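Local coordinates for NAD-dependent protein deacylase 2 (Archaeoglobus fulgidus, PDB 4TWJ) that uses NAD to remove acetyl and other acyl groups from protein lysines, and deacetylates the archaeal chromatin protein Alba, at residues L124-C129 against R151-Y156; E179-C184 against Y204-A209. All coordinates share one frame; numbering follows the deposited sequence.

Interaction 1. Residues L124-C129 against R151-Y156. With ZN (zinc ion), chain C.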
# COMPACT_ATOMS: atom_id res chain seq x y z
N LEU A 124 -16.30 -4.39 7.65
CA LEU A 124 -16.06 -4.36 9.09
C LEU A 124 -16.88 -5.43 9.80
O LEU A 124 -17.88 -5.91 9.26
CB LEU A 124 -16.40 -2.98 9.67
CG LEU A 124 -15.85 -1.76 8.93
CD1 LEU A 124 -16.82 -1.27 7.86
CD2 LEU A 124 -15.55 -0.63 9.91
N ASP A 125 -16.44 -5.79 11.00
CA ASP A 125 -17.10 -6.81 11.81
C ASP A 125 -17.21 -6.36 13.26
O ASP A 125 -16.28 -5.77 13.80
CB ASP A 125 -16.31 -8.11 11.80
CG ASP A 125 -16.13 -8.67 10.42
OD1 ASP A 125 -17.04 -9.37 9.93
OD2 ASP A 125 -15.07 -8.42 9.81
N CYS A 126 -18.35 -6.64 13.89
CA CYS A 126 -18.46 -6.49 15.33
C CYS A 126 -17.83 -7.70 16.01
O CYS A 126 -18.24 -8.84 15.76
CB CYS A 126 -19.92 -6.37 15.75
SG CYS A 126 -20.16 -6.35 17.53
N LEU A 127 -16.85 -7.47 16.87
CA LEU A 127 -16.14 -8.56 17.54
C LEU A 127 -16.98 -9.30 18.57
O LEU A 127 -16.65 -10.43 18.94
CB LEU A 127 -14.86 -8.05 18.21
CG LEU A 127 -13.84 -7.34 17.32
CD1 LEU A 127 -12.56 -7.10 18.11
CD2 LEU A 127 -13.54 -8.12 16.05
N ASP A 128 -18.06 -8.68 19.04
CA ASP A 128 -18.92 -9.29 20.06
C ASP A 128 -20.02 -10.18 19.48
O ASP A 128 -20.16 -11.33 19.90
CB ASP A 128 -19.53 -8.21 20.96
CG ASP A 128 -18.53 -7.66 21.97
OD1 ASP A 128 -18.49 -6.43 22.15
OD2 ASP A 128 -17.78 -8.46 22.58
N CYS A 129 -20.80 -9.67 18.53
CA CYS A 129 -21.91 -10.44 17.95
C CYS A 129 -21.68 -10.87 16.49
O CYS A 129 -22.53 -11.55 15.91
CB CYS A 129 -23.22 -9.65 18.05
SG CYS A 129 -23.44 -8.39 16.77
N ARG A 151 -24.82 -1.64 15.44
CA ARG A 151 -26.24 -1.31 15.55
C ARG A 151 -27.04 -2.46 16.19
O ARG A 151 -28.01 -2.21 16.91
CB ARG A 151 -26.83 -0.95 14.19
CG ARG A 151 -28.29 -0.52 14.25
CD ARG A 151 -28.77 0.01 12.90
NE ARG A 151 -28.20 1.32 12.58
CZ ARG A 151 -28.84 2.49 12.67
NH1 ARG A 151 -28.22 3.61 12.33
NH2 ARG A 151 -30.10 2.56 13.10
N LYS A 152 -26.64 -3.69 15.93
CA LYS A 152 -27.36 -4.84 16.47
C LYS A 152 -27.25 -4.90 17.99
O LYS A 152 -28.26 -4.92 18.69
CB LYS A 152 -26.88 -6.15 15.85
CG LYS A 152 -27.60 -7.38 16.40
CD LYS A 152 -27.34 -8.62 15.57
CE LYS A 152 -28.18 -8.65 14.31
NZ LYS A 152 -27.93 -9.88 13.51
N CYS A 153 -26.01 -4.93 18.50
CA CYS A 153 -25.78 -5.20 19.93
C CYS A 153 -25.25 -4.01 20.74
O CYS A 153 -25.19 -4.08 21.97
CB CYS A 153 -24.84 -6.39 20.07
SG CYS A 153 -23.09 -6.01 19.85
N GLY A 154 -24.87 -2.93 20.05
CA GLY A 154 -24.42 -1.70 20.72
C GLY A 154 -22.94 -1.64 21.02
O GLY A 154 -22.46 -0.65 21.58
N SER A 155 -22.20 -2.68 20.65
CA SER A 155 -20.78 -2.79 21.01
C SER A 155 -19.93 -1.64 20.48
O SER A 155 -20.21 -1.07 19.42
CB SER A 155 -20.20 -4.11 20.50
OG SER A 155 -18.82 -4.23 20.81
N TYR A 156 -18.88 -1.32 21.24
CA TYR A 156 -17.84 -0.39 20.81
C TYR A 156 -16.77 -1.08 19.95
O TYR A 156 -15.85 -0.42 19.48
CB TYR A 156 -17.16 0.24 22.03
CG TYR A 156 -17.90 1.40 22.66
CD1 TYR A 156 -17.47 2.71 22.47
CD2 TYR A 156 -19.02 1.19 23.46
CE1 TYR A 156 -18.14 3.78 23.04
CE2 TYR A 156 -19.69 2.25 24.04
CZ TYR A 156 -19.25 3.55 23.83
OH TYR A 156 -19.91 4.61 24.41
ZN ZN C . -22.49 -6.46 17.63
O HOH W 1 -24.70 -11.04 14.20

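Interaction 2. Residues E179-C184 against Y204-A209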
# COMPACT_ATOMS: atom_id res chain seq x y z
N GLU A 179 4.29 -14.76 -4.69
CA GLU A 179 4.41 -15.28 -6.05
C GLU A 179 4.74 -14.19 -7.06
O GLU A 179 5.54 -14.40 -7.98
CB GLU A 179 3.14 -16.03 -6.45
CG GLU A 179 2.97 -17.33 -5.70
CD GLU A 179 4.11 -18.29 -5.96
OE1 GLU A 179 4.32 -18.63 -7.14
OE2 GLU A 179 4.79 -18.69 -5.00
N GLU A 180 4.13 -13.01 -6.90
CA GLU A 180 4.46 -11.86 -7.74
C GLU A 180 5.93 -11.47 -7.56
O GLU A 180 6.64 -11.27 -8.55
CB GLU A 180 3.55 -10.68 -7.42
CG GLU A 180 2.14 -10.83 -7.97
CD GLU A 180 2.10 -10.94 -9.48
OE1 GLU A 180 2.82 -10.19 -10.16
OE2 GLU A 180 1.35 -11.80 -9.99
N ALA A 181 6.38 -11.36 -6.31
CA ALA A 181 7.77 -11.00 -6.03
C ALA A 181 8.76 -12.02 -6.61
O ALA A 181 9.79 -11.64 -7.16
CB ALA A 181 7.99 -10.84 -4.54
N LYS A 182 8.42 -13.30 -6.49
CA LYS A 182 9.30 -14.38 -6.96
C LYS A 182 9.43 -14.47 -8.47
O LYS A 182 10.42 -15.01 -8.97
CB LYS A 182 8.81 -15.74 -6.44
CG LYS A 182 9.05 -15.95 -4.96
CD LYS A 182 8.34 -17.17 -4.42
CE LYS A 182 9.06 -18.46 -4.76
NZ LYS A 182 8.92 -19.42 -3.62
N HIS A 183 8.45 -13.95 -9.20
CA HIS A 183 8.40 -14.14 -10.64
C HIS A 183 8.24 -12.85 -11.44
O HIS A 183 7.72 -12.86 -12.55
CB HIS A 183 7.31 -15.16 -10.97
CG HIS A 183 7.56 -16.49 -10.32
ND1 HIS A 183 6.82 -16.95 -9.26
CD2 HIS A 183 8.53 -17.41 -10.54
CE1 HIS A 183 7.30 -18.12 -8.87
NE2 HIS A 183 8.34 -18.41 -9.63
N CYS A 184 8.73 -11.75 -10.88
CA CYS A 184 8.78 -10.48 -11.59
C CYS A 184 10.21 -10.24 -12.03
O CYS A 184 11.15 -10.79 -11.45
CB CYS A 184 8.30 -9.34 -10.68
SG CYS A 184 9.39 -8.93 -9.30
N TYR A 204 12.94 -8.02 -0.87
CA TYR A 204 14.08 -8.92 -0.76
C TYR A 204 13.87 -10.21 -1.54
O TYR A 204 14.81 -10.74 -2.13
CB TYR A 204 14.38 -9.24 0.70
CG TYR A 204 14.85 -8.04 1.49
CD1 TYR A 204 16.13 -7.53 1.31
CD2 TYR A 204 14.02 -7.43 2.42
CE1 TYR A 204 16.57 -6.43 2.04
CE2 TYR A 204 14.45 -6.33 3.15
CZ TYR A 204 15.72 -5.84 2.96
OH TYR A 204 16.14 -4.75 3.69
N ILE A 205 12.64 -10.71 -1.54
CA ILE A 205 12.30 -11.88 -2.34
C ILE A 205 12.50 -11.59 -3.83
O ILE A 205 13.07 -12.41 -4.56
CB ILE A 205 10.85 -12.35 -2.07
CG1 ILE A 205 10.76 -12.95 -0.66
CG2 ILE A 205 10.39 -13.35 -3.11
CD1 ILE A 205 9.34 -13.16 -0.17
N ALA A 206 12.02 -10.44 -4.29
CA ALA A 206 12.19 -10.04 -5.69
C ALA A 206 13.66 -9.88 -6.06
O ALA A 206 14.10 -10.31 -7.13
CB ALA A 206 11.42 -8.76 -5.98
N LYS A 207 14.43 -9.29 -5.15
CA LYS A 207 15.88 -9.11 -5.33
C LYS A 207 16.58 -10.46 -5.48
O LYS A 207 17.37 -10.66 -6.41
CB LYS A 207 16.45 -8.32 -4.15
CG LYS A 207 17.97 -8.16 -4.14
CD LYS A 207 18.45 -7.11 -5.11
CE LYS A 207 19.92 -6.80 -4.86
NZ LYS A 207 20.40 -5.72 -5.75
N LYS A 208 16.28 -11.39 -4.58
CA LYS A 208 16.86 -12.74 -4.64
C LYS A 208 16.49 -13.45 -5.94
O LYS A 208 17.28 -14.23 -6.48
CB LYS A 208 16.40 -13.57 -3.44
CG LYS A 208 16.81 -15.04 -3.48
CD LYS A 208 16.19 -15.86 -2.36
CE LYS A 208 16.93 -15.67 -1.04
NZ LYS A 208 16.54 -16.70 -0.04
N ALA A 209 15.29 -13.18 -6.45
CA ALA A 209 14.79 -13.77 -7.69
C ALA A 209 15.38 -13.14 -8.96
O ALA A 209 15.09 -13.61 -10.06
CB ALA A 209 13.27 -13.70 -7.72
O HOH W 2 13.72 -11.96 -12.33

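Interaction 1. Residues L124-C129 against R151-Y156
Cys126 and Cys129 face Cys153 across a zinc ion, and Cys150 completes the Cys4 site. This is the structural zinc site of the sirtuin small domain, built from two CxxC pairs. The first pair starts on the last residue of strand 123-126 and runs into the turn after it. The second lies in the loop before strand 158-162. Each of the three sulfurs, Cys126 SG, Cys129 SG and Cys153 SG, sits 2.3 Å from the zinc. Cys126 reaches the metal with SG anti to its backbone N (chi1 174°). Cys129 and Cys153 both hold SG between the backbone N and the carbonyl carbon, and their CB atoms pack 4.2 Å apart.

The sulfurs also accept backbone N-H groups. Cys129 N points almost straight at Cys126 SG (3.5 Å, 177°). Asp128 N reaches the same sulfur more weakly, and Ser155 N makes a weak bond to Cys153 SG. These N-H groups probably ease the negative charge on the thiolates.

Beside the metal, Asp128 and Ser155 join the turn after strand 123-126 to the loop before strand 158-162 a second time. Ser155 CB rests 3.7 Å from Cys126 SG, while its hydroxyl turns to the carboxylate and also takes the backbone N-H of Tyr157. Without the hydroxyl, as with an alanine here, the Asp128 carboxylate would probably lose its mate and be freer to turn, and the N-H of Tyr157 would probably lose its acceptor. The aliphatic part of Lys152 runs past the sulfur of Cys129, CD approaching SG. Its ammonium pairs with Glu131 and is weakly linked through a water to Cys129 O. In the serine-aspartate bond, Ser155 OG donates to Asp128 OD1 at 2.6 Å, meeting it on the anti side, 21° out of the carboxylate plane.

Interaction 2. Residues E179-C184 against Y204-A209
Ala181 and Ala206 bring helices 171-182 and 201-208 close together, with their CA atoms 4.5 Å apart. Their small side chains probably allow this close approach.

The apolar contacts come first. Ile205 turns CG2 toward the other helix, anti to its own backbone N. This methyl lies 3.8 Å from Ala181 CB and presses tightly on Lys182 CG at 3.5 Å. The lysine stem and the isoleucine cross at a slant. On the buried side, Cys184 SG meets Ala206 CB at 3.9 Å.

Backbone carbonyls make the next group. Ala206 CA approaches Ala181 O at 3.2 Å in a CA-H...O contact. The next carbonyl of the chain, Lys182 O, lies 3.4 Å from Ala209 CB. A water donates to both Cys184 O and Ala209 O, bridging the ends of the two segments.

Within 179-184, His183 ND1 donates to Glu179 O, in the carbonyl plane. It ties the ring back to the last turn of helix 171-182.

Helix 171-182 leads into strand 186-190, and helix 201-208 is the crossover from it to parallel strand 212-217. Ala181 and Ala206 both pack on Phe187 of the sheet, as in the Rossmann-like fold of the sirtuin NAD-binding domain.

How the interactions relate
Interaction 1 comes first along the chain and closes before interaction 2 opens. Their centres are 40 Å apart, and their nearest atoms about 25 Å, so they do not touch. Interaction 1 belongs to the small zinc-binding domain, partly on the central strand of the three-stranded antiparallel sheet. Interaction 2 lies in the large Rossmann-type domain, where helices 171-182 and 201-208 flank strand 186-190 of the six-stranded parallel sheet. They share no sheet or helix. One gathers a strand end and a loop round a metal, the other packs helices on a sheet. In sirtuins NAD and the acylated peptide bind in the cleft between these domains, so each contact probably helps build the two-domain frame rather than the site itself.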